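Local structure of cell surface protein (4GT6) at residues 64-69 against 84-89; 76-81 against 103-108; 90-95 against 119-124; 109-114 against 129-134. The protein is of unknown function but, as the BspA-type leucine-rich repeat part of a larger extracellular protein of a gut bacterium, probably binds other proteins. All coordinates share one frame; numbering follows the deposited sequence.

Interaction 1. Residues 64-69 against 84-89; sequences YVLTSV and YNCTSL
Leu89 meets Val69 through a single methyl: CD1 of Leu89 lies 3.6 Å from CG2 of Val69, and the two side chains cross at about a right angle. The same Leu89 CD1 rests on the backbone of the other segment, 3.6 Å from CA of Ser68. Leu89 reaches there because its CG stands anti to the backbone N (chi1 175°), which swings the branched end toward 64-69 although the bond leaving its CA runs alongside that segment. Leu66 has nearly the same torsions and turns CD2 toward Cys86, 3.7 Å from SG of that residue. The two leucines touch more loosely, with CG of Leu66 4.3 Å from CD1 of Leu89.

Polar atoms are joined by water, and no direct hydrogen bond links the segments. One water donates to O of Leu66 (2.8 Å) and accepts from N of Ser88, a residue of the type I turn that runs from Cys86 to Leu89. A second water bonds OG1 of Thr67, at 2.7 Å, and donates to O of Ser88. The turn is therefore tied to 64-69 by solvent and by methyl packing.

Both segments belong to the BspA-type leucine-rich repeat region, where the turn leads from one coil into the next strand. Strand 68-71 is flanked by 35-37 and 91-94 in a parallel sheet. Ile36 of strand 35-37 packs on both Leu66 and Val69, and backbone bonds run from Thr67 to Lys90 and from Val69 to Arg91 and Thr93.

Interaction 2. Residues 76-81 against 103-108; sequences TEIGSN and KKIGRQ
Glu77 and Lys104 run side by side, pointing the same way from one face of the parallel pairing of strands 77-78 and 104-105. Both have CG anti to the backbone N and an extended chain beyond it. Their aliphatic parts pack, CG of Glu77 lying 4.0 Å from CB of Lys104, and farther out CD of Lys104 comes 3.7 Å from OE2 of Glu77. The charged ends stay apart: OE2 of Glu77 and NZ of Lys104 are 4.2 Å from each other, and a water bridges them. Ile78 and Ile105 occupy the opposite face with matching rotamers, in loose contact.

Between the strands, O of Thr76 accepts from the N atoms of both Lys103 and Lys104, N of Ile78 donates to O of Lys104 at 2.9 Å, and N of Gly106 donates to O of Ile78. Beyond them, N of Asn81 reaches O of Arg107 at 2.8 Å.

Asn81 and Gln108 lie side by side, both with CG anti to the carbonyl carbon (chi1 -64° and -62°), their amide planes turned 65° apart. ND2 of Asn81 donates to OE1 of Gln108 at 2.7 Å, in the plane of that carbonyl and on a lone pair. Gln108 NE2 in turn bonds Glu131, linking the pair to the following coil.

Equivalent positions stacked at strand spacing, with Ile78 over Ile105 and Asn81 beside Gln108, are characteristic of the leucine-rich repeat solenoid, here of the BspA type.

Interaction 3. Residues 90-95 against 119-124; sequences KRVTIQ and IPILDS. With EDO (1,2-ethanediol), chain M.
Pro120 presses its ring against the backbone of strand 91-94: CD of Pro120 lies 2.9 Å from O of Val92, a close approach, and CG of Pro120 stands 3.9 Å from CA of Thr93. Beside the proline, one methyl of Ile121 serves two partners. Its CG2 is 3.8 Å from CG1 of Val92 and 3.9 Å from CD1 of Ile94, and it meets both side chains at an oblique angle. Ile94 brings CD1 within range by bending at both torsions (chi1 -50°, chi2 -63°). No hydrogen bond joins the two segments, so apolar packing carries the contact.

Within the leucine-rich repeat solenoid, 91-94 is one of the two edge strands of a three-strand parallel sheet. Past it, the next coil continues in the short 3-10 segment that begins at Pro120, where N of Asp123 returns to O of Pro120 at 3.2 Å.

Farther out, a backbone bond between Val92 and Asp118 holds the strand to the residue just before 119-124. Ile121 is backed by Ile71, Ile105 and Phe110, and Val92 also packs on Ile71 and Phe110. An ethanediol, probably from the crystallisation liquor, lies against Ile94, Pro120 and Asp123. Its O2 donates to OD2 of Asp123 at 2.7 Å, its C1 lies 3.5 Å from CG1 of Ile94, and it also bonds Lys98 and Ser100.

Interaction 4. Residues 109-114 against 129-134; sequences AFMFCS and DSEAFH
Phe110 and Phe133 form the dense, buried half of this contact. Their rings lie side by side with planes only 2° apart, yet slid so that they barely overlap: the centroids are 5.4 Å apart, and CD2 of Phe110 meets CE1 of Phe133 at 3.5 Å. Both have CG anti to the carbonyl carbon, and the two side chains leave their coils in the same direction. Aligned phenylalanines on successive coils fit the leucine-rich repeat solenoid. The backbone follows the same repeat. N of Phe110 donates to O of Ala132 at 2.8 Å, in the plane of the carbonyl, and that oxygen also lies at the edge of the Phe110 ring. One step on, N of Phe112 donates to O of His134 at 2.9 Å in a straighter bond (168°).

Toward the more open half, buried selenomethionine Met111, extended throughout, runs alongside the partly exposed His134 and points the same way. Its SE stands 4.5 Å from the centroid of the imidazole, obliquely placed, while its CE approaches ND1 of His134 at 3.5 Å. Glu131, also partly exposed, touches Met111 more loosely, its OE2 4.1 Å from SE of Met111. That carboxylate steadies the imidazole, because ND1 of His134 donates to OE2 of Glu131 at 3.0 Å. The other oxygen of Glu131 takes a bond from Gln108.

Both segments lie in the coils that follow strands 104-105 and 127-128, with Ala109 beside Ala132 and Met111 beside His134. Phe83 continues the near-parallel row of rings before Phe110, and Ile121 and Leu122, from the coil between those strands, pack against Phe110 and Phe133 respectively.

Overall arrangement
From the N terminus, interaction 1 joins 64-69 to 84-89 across a short loop that contains strand 77-78. Interaction 2 opens inside that loop, at 76-81, and closes at 103-108, so the two cross. Interaction 3 opens at 90-95, after interaction 1 has closed, and ends at 119-124, crossing interaction 2. Interaction 4, from 109-114 to 129-134, crosses interaction 3 but follows interactions 1 and 2 in series. None nests in another. This stagger ties successive coils: interactions 1 and 3 share the sheet of strands 68-71 and 91-94, interaction 2 pairs strands 77-78 and 104-105, and Ile121 of interaction 3 packs on Ile78 and Ile105 of interaction 2 and on Phe110 of interaction 4.

Interaction 1. Residues 64-69 against 84-89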
loop_
_atom_site.group_PDB
_atom_site.type_symbol
_atom_site.label_atom_id
_atom_site.label_comp_id
_atom_site.label_asym_id
_atom_site.label_seq_id
_atom_site.Cartn_x
_atom_site.Cartn_y
_atom_site.Cartn_z
ATOM N N TYR A 64 12.079 8.134 -25.097
ATOM C CA TYR A 64 12.578 7.123 -26.025
ATOM C C TYR A 64 12.453 5.717 -25.451
ATOM O O TYR A 64 12.200 5.551 -24.260
ATOM C CB TYR A 64 14.046 7.414 -26.361
ATOM C CG TYR A 64 14.262 8.822 -26.868
ATOM C CD1 TYR A 64 13.796 9.214 -28.121
ATOM C CD2 TYR A 64 14.897 9.773 -26.080
ATOM C CE1 TYR A 64 13.988 10.513 -28.590
ATOM C CE2 TYR A 64 15.092 11.075 -26.534
ATOM C CZ TYR A 64 14.625 11.444 -27.784
ATOM O OH TYR A 64 14.842 12.723 -28.235
ATOM N N VAL A 65 12.660 4.694 -26.297
ATOM C CA VAL A 65 12.629 3.312 -25.819
ATOM C C VAL A 65 13.770 3.128 -24.817
ATOM O O VAL A 65 14.877 3.607 -25.064
ATOM C CB VAL A 65 12.724 2.286 -26.984
ATOM C CG1 VAL A 65 12.828 0.851 -26.440
ATOM C CG2 VAL A 65 11.524 2.422 -27.931
ATOM N N LEU A 66 13.501 2.442 -23.693
ATOM C CA LEU A 66 14.538 2.202 -22.679
ATOM C C LEU A 66 14.341 0.830 -22.085
ATOM O O LEU A 66 13.285 0.572 -21.491
ATOM C CB LEU A 66 14.530 3.271 -21.576
ATOM C CG LEU A 66 15.577 3.066 -20.465
ATOM C CD1 LEU A 66 17.019 3.169 -21.005
ATOM C CD2 LEU A 66 15.360 4.066 -19.304
ATOM N N THR A 67 15.343 -0.047 -22.256
ATOM C CA THR A 67 15.226 -1.437 -21.798
ATOM C C THR A 67 16.158 -1.754 -20.614
ATOM O O THR A 67 15.839 -2.638 -19.814
ATOM C CB THR A 67 15.450 -2.409 -23.008
ATOM O OG1 THR A 67 14.877 -3.674 -22.708
ATOM C CG2 THR A 67 16.916 -2.562 -23.425
ATOM N N SER A 68 17.312 -1.095 -20.534
ATOM C CA SER A 68 18.264 -1.412 -19.473
ATOM C C SER A 68 19.115 -0.221 -19.100
ATOM O O SER A 68 19.331 0.681 -19.909
ATOM C CB SER A 68 19.179 -2.563 -19.914
ATOM O OG SER A 68 20.041 -2.150 -20.960
ATOM N N VAL A 69 19.558 -0.215 -17.838
ATOM C CA VAL A 69 20.414 0.822 -17.283
ATOM C C VAL A 69 21.539 0.150 -16.506
ATOM O O VAL A 69 21.298 -0.735 -15.684
ATOM C CB VAL A 69 19.588 1.782 -16.370
ATOM C CG1 VAL A 69 20.509 2.722 -15.582
ATOM C CG2 VAL A 69 18.559 2.576 -17.171
ATOM N N TYR A 84 11.442 7.576 -13.203
ATOM C CA TYR A 84 9.991 7.631 -13.147
ATOM C C TYR A 84 9.389 7.395 -14.540
ATOM O O TYR A 84 9.809 8.023 -15.528
ATOM C CB TYR A 84 9.583 9.019 -12.630
ATOM C CG TYR A 84 8.090 9.259 -12.532
ATOM C CD1 TYR A 84 7.394 8.948 -11.369
ATOM C CD2 TYR A 84 7.390 9.873 -13.574
ATOM C CE1 TYR A 84 6.037 9.239 -11.236
ATOM C CE2 TYR A 84 6.029 10.149 -13.463
ATOM C CZ TYR A 84 5.364 9.853 -12.281
ATOM O OH TYR A 84 4.042 10.162 -12.133
ATOM N N ASN A 85 8.426 6.474 -14.613
ATOM C CA ASN A 85 7.675 6.165 -15.830
ATOM C C ASN A 85 8.550 5.635 -16.985
ATOM O O ASN A 85 8.290 5.962 -18.151
ATOM C CB ASN A 85 6.877 7.399 -16.291
ATOM C CG ASN A 85 5.585 7.051 -16.957
ATOM O OD1 ASN A 85 4.858 6.156 -16.499
ATOM N ND2 ASN A 85 5.276 7.758 -18.048
ATOM N N CYS A 86 9.578 4.814 -16.660
ATOM C CA CYS A 86 10.397 4.110 -17.662
ATOM C C CYS A 86 9.777 2.713 -17.724
ATOM O O CYS A 86 10.222 1.762 -17.067
ATOM C CB CYS A 86 11.866 4.106 -17.268
ATOM S SG CYS A 86 12.638 5.737 -17.428
ATOM N N THR A 87 8.666 2.630 -18.443
ATOM C CA THR A 87 7.736 1.498 -18.363
ATOM C C THR A 87 8.191 0.241 -19.091
ATOM O O THR A 87 7.536 -0.784 -18.927
ATOM C CB THR A 87 6.329 1.906 -18.846
ATOM O OG1 THR A 87 6.442 2.320 -20.189
ATOM C CG2 THR A 87 5.745 3.086 -18.039
ATOM N N SER A 88 9.301 0.284 -19.845
ATOM C CA SER A 88 9.807 -0.943 -20.468
ATOM C C SER A 88 11.186 -1.307 -19.896
ATOM O O SER A 88 11.827 -2.258 -20.359
ATOM C CB SER A 88 9.864 -0.781 -21.994
ATOM O OG SER A 88 8.547 -0.860 -22.537
ATOM N N LEU A 89 11.648 -0.536 -18.896
ATOM C CA LEU A 89 12.942 -0.778 -18.262
ATOM C C LEU A 89 12.899 -2.153 -17.553
ATOM O O LEU A 89 12.067 -2.360 -16.660
ATOM C CB LEU A 89 13.285 0.358 -17.289
ATOM C CG LEU A 89 14.565 0.202 -16.439
ATOM C CD1 LEU A 89 15.829 0.172 -17.325
ATOM C CD2 LEU A 89 14.691 1.392 -15.431
HETATM O O HOH W 1 11.330 2.191 -20.326
HETATM O O HOH W 2 12.231 -3.566 -22.823
#

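Interaction 2. Residues 76-81 against 103-108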
loop_
_atom_site.group_PDB
_atom_site.type_symbol
_atom_site.label_atom_id
_atom_site.label_comp_id
_atom_site.label_asym_id
_atom_site.label_seq_id
_atom_site.Cartn_x
_atom_site.Cartn_y
_atom_site.Cartn_z
ATOM N N THR A 76 26.462 6.431 -5.245
ATOM C CA THR A 76 25.996 6.136 -3.884
ATOM C C THR A 76 24.548 6.632 -3.676
ATOM O O THR A 76 23.949 6.365 -2.636
ATOM C CB THR A 76 26.951 6.767 -2.846
ATOM O OG1 THR A 76 26.911 8.194 -2.984
ATOM C CG2 THR A 76 28.397 6.236 -2.970
ATOM N N GLU A 77 24.018 7.401 -4.637
ATOM C CA GLU A 77 22.675 7.959 -4.501
ATOM C C GLU A 77 21.955 8.001 -5.826
ATOM O O GLU A 77 22.537 8.403 -6.832
ATOM C CB GLU A 77 22.744 9.396 -3.932
ATOM C CG GLU A 77 21.374 9.993 -3.643
ATOM C CD GLU A 77 21.337 11.277 -2.832
ATOM O OE1 GLU A 77 22.376 11.685 -2.264
ATOM O OE2 GLU A 77 20.240 11.871 -2.759
ATOM N N ILE A 78 20.667 7.650 -5.799
ATOM C CA ILE A 78 19.765 7.735 -6.943
ATOM C C ILE A 78 18.736 8.787 -6.536
ATOM O O ILE A 78 18.064 8.640 -5.501
ATOM C CB ILE A 78 19.141 6.381 -7.370
ATOM C CG1 ILE A 78 20.246 5.416 -7.857
ATOM C CG2 ILE A 78 18.114 6.633 -8.530
ATOM C CD1 ILE A 78 19.799 3.977 -8.008
ATOM N N GLY A 79 18.655 9.846 -7.325
ATOM C CA GLY A 79 17.759 10.963 -7.043
ATOM C C GLY A 79 16.286 10.638 -7.159
ATOM O O GLY A 79 15.905 9.579 -7.677
ATOM N N SER A 80 15.445 11.569 -6.679
ATOM C CA SER A 80 14.003 11.373 -6.753
ATOM C C SER A 80 13.545 11.341 -8.211
ATOM O O SER A 80 14.105 12.056 -9.067
ATOM C CB SER A 80 13.267 12.465 -5.983
ATOM O OG SER A 80 13.506 13.743 -6.546
ATOM N N ASN A 81 12.553 10.477 -8.505
ATOM C CA ASN A 81 11.958 10.333 -9.842
ATOM C C ASN A 81 13.017 10.111 -10.937
ATOM O O ASN A 81 12.742 10.418 -12.099
ATOM C CB ASN A 81 11.118 11.612 -10.171
ATOM C CG ASN A 81 9.932 11.800 -9.235
ATOM O OD1 ASN A 81 10.081 12.212 -8.081
ATOM N ND2 ASN A 81 8.743 11.423 -9.696
ATOM N N LYS A 103 23.528 3.855 -1.590
ATOM C CA LYS A 103 23.114 3.959 -0.190
ATOM C C LYS A 103 21.746 4.582 -0.052
ATOM O O LYS A 103 21.060 4.322 0.929
ATOM C CB LYS A 103 24.120 4.812 0.598
ATOM C CG LYS A 103 25.537 4.218 0.680
ATOM C CD LYS A 103 25.572 2.747 1.086
ATOM C CE LYS A 103 25.486 2.522 2.570
ATOM N NZ LYS A 103 25.667 1.078 2.920
ATOM N N LYS A 104 21.378 5.468 -0.988
ATOM C CA LYS A 104 20.127 6.223 -0.874
ATOM C C LYS A 104 19.365 6.199 -2.185
ATOM O O LYS A 104 19.975 6.406 -3.231
ATOM C CB LYS A 104 20.455 7.669 -0.481
ATOM C CG LYS A 104 19.229 8.580 -0.334
ATOM C CD LYS A 104 19.607 9.928 0.290
ATOM C CE LYS A 104 18.381 10.795 0.463
ATOM N NZ LYS A 104 18.693 12.094 1.125
ATOM N N ILE A 105 18.049 5.930 -2.127
ATOM C CA ILE A 105 17.175 5.936 -3.306
ATOM C C ILE A 105 16.056 6.941 -3.007
ATOM O O ILE A 105 15.391 6.827 -1.966
ATOM C CB ILE A 105 16.651 4.509 -3.676
ATOM C CG1 ILE A 105 17.826 3.569 -4.081
ATOM C CG2 ILE A 105 15.600 4.579 -4.835
ATOM C CD1 ILE A 105 17.424 2.102 -4.233
ATOM N N GLY A 106 15.894 7.936 -3.889
ATOM C CA GLY A 106 14.943 9.030 -3.710
ATOM C C GLY A 106 13.489 8.650 -3.918
ATOM O O GLY A 106 13.180 7.555 -4.401
ATOM N N ARG A 107 12.574 9.605 -3.622
ATOM C CA ARG A 107 11.132 9.361 -3.773
ATOM C C ARG A 107 10.807 9.020 -5.207
ATOM O O ARG A 107 11.376 9.647 -6.099
ATOM C CB ARG A 107 10.344 10.658 -3.415
ATOM C CG ARG A 107 10.523 11.133 -1.988
ATOM C CD ARG A 107 9.578 12.265 -1.649
ATOM N NE ARG A 107 9.800 13.448 -2.466
ATOM C CZ ARG A 107 9.041 14.538 -2.405
ATOM N NH1 ARG A 107 7.994 14.583 -1.588
ATOM N NH2 ARG A 107 9.316 15.583 -3.166
ATOM N N GLN A 108 9.882 8.070 -5.445
ATOM C CA GLN A 108 9.371 7.738 -6.779
ATOM C C GLN A 108 10.497 7.423 -7.790
ATOM O O GLN A 108 10.286 7.575 -9.005
ATOM C CB GLN A 108 8.532 8.935 -7.280
ATOM C CG GLN A 108 7.300 9.227 -6.404
ATOM C CD GLN A 108 6.356 10.245 -7.023
ATOM O OE1 GLN A 108 6.650 10.888 -8.046
ATOM N NE2 GLN A 108 5.184 10.408 -6.418
HETATM O O HOH W 3 19.918 13.548 -0.812
#

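Interaction 3. Residues 90-95 against 119-124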
loop_
_atom_site.group_PDB
_atom_site.type_symbol
_atom_site.label_atom_id
_atom_site.label_comp_id
_atom_site.label_asym_id
_atom_site.label_seq_id
_atom_site.Cartn_x
_atom_site.Cartn_y
_atom_site.Cartn_z
ATOM N N LYS A 90 13.751 -3.088 -18.002
ATOM C CA LYS A 90 13.768 -4.467 -17.469
ATOM C C LYS A 90 14.733 -4.667 -16.327
ATOM O O LYS A 90 14.472 -5.480 -15.433
ATOM C CB LYS A 90 14.202 -5.477 -18.565
ATOM C CG LYS A 90 13.370 -5.520 -19.850
ATOM C CD LYS A 90 11.943 -5.929 -19.578
ATOM C CE LYS A 90 11.184 -6.355 -20.824
ATOM N NZ LYS A 90 9.774 -6.744 -20.468
ATOM N N ARG A 91 15.886 -3.987 -16.386
ATOM C CA ARG A 91 16.951 -4.221 -15.416
ATOM C C ARG A 91 17.778 -2.986 -15.139
ATOM O O ARG A 91 18.007 -2.164 -16.037
ATOM C CB ARG A 91 17.879 -5.361 -15.920
ATOM C CG ARG A 91 18.716 -5.043 -17.184
ATOM C CD ARG A 91 19.302 -6.273 -17.887
ATOM N NE ARG A 91 18.241 -7.182 -18.322
ATOM C CZ ARG A 91 17.557 -7.073 -19.461
ATOM N NH1 ARG A 91 17.858 -6.123 -20.339
ATOM N NH2 ARG A 91 16.570 -7.914 -19.730
ATOM N N VAL A 92 18.254 -2.889 -13.912
ATOM C CA VAL A 92 19.137 -1.831 -13.452
ATOM C C VAL A 92 20.297 -2.590 -12.851
ATOM O O VAL A 92 20.105 -3.204 -11.803
ATOM C CB VAL A 92 18.434 -0.858 -12.468
ATOM C CG1 VAL A 92 19.425 0.173 -11.967
ATOM C CG2 VAL A 92 17.259 -0.160 -13.147
ATOM N N THR A 93 21.462 -2.633 -13.530
ATOM C CA THR A 93 22.590 -3.425 -13.034
ATOM C C THR A 93 23.818 -2.579 -12.686
ATOM O O THR A 93 23.868 -1.400 -12.992
ATOM C CB THR A 93 22.993 -4.460 -14.088
ATOM O OG1 THR A 93 23.389 -3.788 -15.289
ATOM C CG2 THR A 93 21.895 -5.500 -14.347
ATOM N N ILE A 94 24.820 -3.209 -12.062
ATOM C CA ILE A 94 26.059 -2.515 -11.723
ATOM C C ILE A 94 27.084 -2.857 -12.769
ATOM O O ILE A 94 27.260 -4.029 -13.101
ATOM C CB ILE A 94 26.566 -2.835 -10.278
ATOM C CG1 ILE A 94 25.439 -2.660 -9.205
ATOM C CG2 ILE A 94 27.812 -1.985 -9.932
ATOM C CD1 ILE A 94 24.884 -1.208 -9.052
ATOM N N GLN A 95 27.797 -1.846 -13.255
ATOM C CA GLN A 95 28.859 -2.020 -14.236
ATOM C C GLN A 95 29.858 -3.062 -13.761
ATOM O O GLN A 95 30.238 -3.065 -12.588
ATOM C CB GLN A 95 29.562 -0.678 -14.505
ATOM C CG GLN A 95 30.600 -0.734 -15.643
ATOM C CD GLN A 95 31.255 0.600 -15.937
ATOM O OE1 GLN A 95 30.730 1.674 -15.624
ATOM N NE2 GLN A 95 32.420 0.559 -16.570
ATOM N N ILE A 119 16.793 -5.653 -9.842
ATOM C CA ILE A 119 17.221 -4.450 -9.130
ATOM C C ILE A 119 18.344 -4.741 -8.086
ATOM O O ILE A 119 18.120 -4.509 -6.895
ATOM C CB ILE A 119 16.024 -3.700 -8.464
ATOM C CG1 ILE A 119 15.098 -4.638 -7.663
ATOM C CG2 ILE A 119 15.269 -2.899 -9.477
ATOM C CD1 ILE A 119 14.172 -3.915 -6.597
ATOM N N PRO A 120 19.585 -5.103 -8.495
ATOM C CA PRO A 120 20.672 -5.297 -7.491
ATOM C C PRO A 120 21.087 -4.042 -6.713
ATOM O O PRO A 120 21.801 -4.149 -5.728
ATOM C CB PRO A 120 21.854 -5.762 -8.337
ATOM C CG PRO A 120 21.564 -5.225 -9.740
ATOM C CD PRO A 120 20.067 -5.418 -9.856
ATOM N N ILE A 121 20.660 -2.867 -7.136
ATOM C CA ILE A 121 20.964 -1.593 -6.478
ATOM C C ILE A 121 20.442 -1.557 -5.005
ATOM O O ILE A 121 20.838 -0.681 -4.240
ATOM C CB ILE A 121 20.396 -0.407 -7.299
ATOM C CG1 ILE A 121 18.895 -0.564 -7.527
ATOM C CG2 ILE A 121 21.151 -0.264 -8.629
ATOM C CD1 ILE A 121 18.177 0.680 -7.675
ATOM N N LEU A 122 19.574 -2.508 -4.614
ATOM C CA LEU A 122 18.988 -2.575 -3.268
ATOM C C LEU A 122 19.896 -3.250 -2.227
ATOM O O LEU A 122 19.681 -3.095 -1.024
ATOM C CB LEU A 122 17.679 -3.358 -3.391
ATOM C CG LEU A 122 16.438 -2.743 -2.791
ATOM C CD1 LEU A 122 16.174 -1.345 -3.332
ATOM C CD2 LEU A 122 15.265 -3.614 -3.038
ATOM N N ASP A 123 20.905 -3.990 -2.675
ATOM C CA ASP A 123 21.768 -4.812 -1.825
ATOM C C ASP A 123 22.485 -4.088 -0.654
ATOM O O ASP A 123 22.689 -4.724 0.375
ATOM C CB ASP A 123 22.793 -5.570 -2.694
ATOM C CG ASP A 123 22.165 -6.522 -3.721
ATOM O OD1 ASP A 123 20.968 -6.874 -3.564
ATOM O OD2 ASP A 123 22.855 -6.880 -4.696
ATOM N N SER A 124 22.879 -2.803 -0.780
ATOM C CA SER A 124 23.578 -2.131 0.332
ATOM C C SER A 124 22.947 -0.756 0.693
ATOM O O SER A 124 23.598 0.089 1.307
ATOM C CB SER A 124 25.062 -1.968 0.008
ATOM O OG SER A 124 25.235 -1.131 -1.121
HETATM C C1 EDO M . 25.395 -5.976 -8.249
HETATM O O1 EDO M . 26.248 -6.663 -9.155
HETATM C C2 EDO M . 25.482 -6.521 -6.803
HETATM O O2 EDO M . 24.921 -5.593 -5.862
#

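Interaction 4. Residues 109-114 against 129-134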
loop_
_atom_site.group_PDB
_atom_site.type_symbol
_atom_site.label_atom_id
_atom_site.label_comp_id
_atom_site.label_asym_id
_atom_site.label_seq_id
_atom_site.Cartn_x
_atom_site.Cartn_y
_atom_site.Cartn_z
ATOM N N ALA A 109 11.686 6.957 -7.295
ATOM C CA ALA A 109 12.837 6.752 -8.216
ATOM C C ALA A 109 12.516 5.765 -9.337
ATOM O O ALA A 109 12.940 5.992 -10.472
ATOM C CB ALA A 109 14.063 6.311 -7.453
ATOM N N PHE A 110 11.722 4.724 -9.053
ATOM C CA PHE A 110 11.368 3.728 -10.076
ATOM C C PHE A 110 9.865 3.595 -10.163
ATOM O O PHE A 110 9.348 2.560 -10.594
ATOM C CB PHE A 110 12.035 2.371 -9.761
ATOM C CG PHE A 110 13.538 2.470 -9.804
ATOM C CD1 PHE A 110 14.225 2.341 -11.014
ATOM C CD2 PHE A 110 14.268 2.725 -8.648
ATOM C CE1 PHE A 110 15.613 2.450 -11.060
ATOM C CE2 PHE A 110 15.663 2.835 -8.694
ATOM C CZ PHE A 110 16.326 2.726 -9.908
HETATM N N MSE A 111 9.133 4.648 -9.766
HETATM C CA MSE A 111 7.666 4.564 -9.855
HETATM C C MSE A 111 7.211 4.381 -11.305
HETATM O O MSE A 111 7.772 5.005 -12.207
HETATM C CB MSE A 111 7.025 5.817 -9.254
HETATM C CG MSE A 111 5.515 5.844 -9.392
HETATM SE SE MSE A 111 4.886 7.147 -8.079
HETATM C CE MSE A 111 2.984 7.218 -8.586
ATOM N N PHE A 112 6.237 3.466 -11.523
ATOM C CA PHE A 112 5.682 3.103 -12.836
ATOM C C PHE A 112 6.665 2.334 -13.728
ATOM O O PHE A 112 6.368 2.163 -14.921
ATOM C CB PHE A 112 5.115 4.325 -13.609
ATOM C CG PHE A 112 3.921 4.989 -12.958
ATOM C CD1 PHE A 112 2.794 4.248 -12.608
ATOM C CD2 PHE A 112 3.905 6.365 -12.740
ATOM C CE1 PHE A 112 1.687 4.866 -12.007
ATOM C CE2 PHE A 112 2.791 6.987 -12.179
ATOM C CZ PHE A 112 1.682 6.236 -11.827
ATOM N N CYS A 113 7.777 1.788 -13.173
ATOM C CA CYS A 113 8.674 0.907 -13.970
ATOM C C CYS A 113 8.067 -0.484 -13.887
ATOM O O CYS A 113 8.575 -1.373 -13.196
ATOM C CB CYS A 113 10.105 0.956 -13.437
ATOM S SG CYS A 113 10.902 2.571 -13.675
ATOM N N SER A 114 6.947 -0.645 -14.612
ATOM C CA SER A 114 6.098 -1.830 -14.522
ATOM C C SER A 114 6.686 -3.098 -15.176
ATOM O O SER A 114 6.110 -4.175 -15.004
ATOM C CB SER A 114 4.701 -1.531 -15.066
ATOM O OG SER A 114 4.722 -1.303 -16.462
ATOM N N ASP A 129 13.223 6.269 -0.113
ATOM C CA ASP A 129 12.146 7.209 0.175
ATOM C C ASP A 129 10.820 6.786 -0.455
ATOM O O ASP A 129 10.740 5.786 -1.162
ATOM C CB ASP A 129 12.538 8.633 -0.250
ATOM C CG ASP A 129 12.063 9.753 0.683
ATOM O OD1 ASP A 129 11.051 9.537 1.447
ATOM O OD2 ASP A 129 12.651 10.866 0.619
ATOM N N SER A 130 9.764 7.543 -0.149
ATOM C CA SER A 130 8.372 7.265 -0.529
ATOM C C SER A 130 8.185 6.836 -1.966
ATOM O O SER A 130 8.763 7.454 -2.873
ATOM C CB SER A 130 7.520 8.514 -0.317
ATOM O OG SER A 130 7.739 8.981 1.006
ATOM N N GLU A 131 7.351 5.785 -2.159
ATOM C CA GLU A 131 6.887 5.285 -3.461
ATOM C C GLU A 131 8.018 4.978 -4.449
ATOM O O GLU A 131 7.784 5.046 -5.661
ATOM C CB GLU A 131 6.004 6.382 -4.083
ATOM C CG GLU A 131 4.761 6.719 -3.269
ATOM C CD GLU A 131 3.997 7.871 -3.890
ATOM O OE1 GLU A 131 4.507 9.016 -3.882
ATOM O OE2 GLU A 131 2.929 7.598 -4.479
ATOM N N ALA A 132 9.206 4.599 -3.962
ATOM C CA ALA A 132 10.343 4.345 -4.845
ATOM C C ALA A 132 10.064 3.206 -5.818
ATOM O O ALA A 132 10.601 3.240 -6.920
ATOM C CB ALA A 132 11.585 4.028 -4.026
ATOM N N PHE A 133 9.191 2.225 -5.454
ATOM C CA PHE A 133 8.916 1.115 -6.370
ATOM C C PHE A 133 7.423 0.978 -6.622
ATOM O O PHE A 133 6.945 -0.118 -6.908
ATOM C CB PHE A 133 9.528 -0.200 -5.822
ATOM C CG PHE A 133 11.042 -0.112 -5.784
ATOM C CD1 PHE A 133 11.795 -0.273 -6.948
ATOM C CD2 PHE A 133 11.708 0.182 -4.596
ATOM C CE1 PHE A 133 13.190 -0.169 -6.920
ATOM C CE2 PHE A 133 13.108 0.308 -4.569
ATOM C CZ PHE A 133 13.831 0.175 -5.745
ATOM N N HIS A 134 6.687 2.080 -6.470
ATOM C CA HIS A 134 5.236 2.114 -6.669
ATOM C C HIS A 134 4.917 1.677 -8.120
ATOM O O HIS A 134 5.502 2.209 -9.061
ATOM C CB HIS A 134 4.726 3.537 -6.357
ATOM C CG HIS A 134 3.237 3.747 -6.367
ATOM N ND1 HIS A 134 2.687 4.937 -5.913
ATOM C CD2 HIS A 134 2.234 2.948 -6.803
ATOM C CE1 HIS A 134 1.380 4.819 -6.076
ATOM N NE2 HIS A 134 1.059 3.642 -6.614
#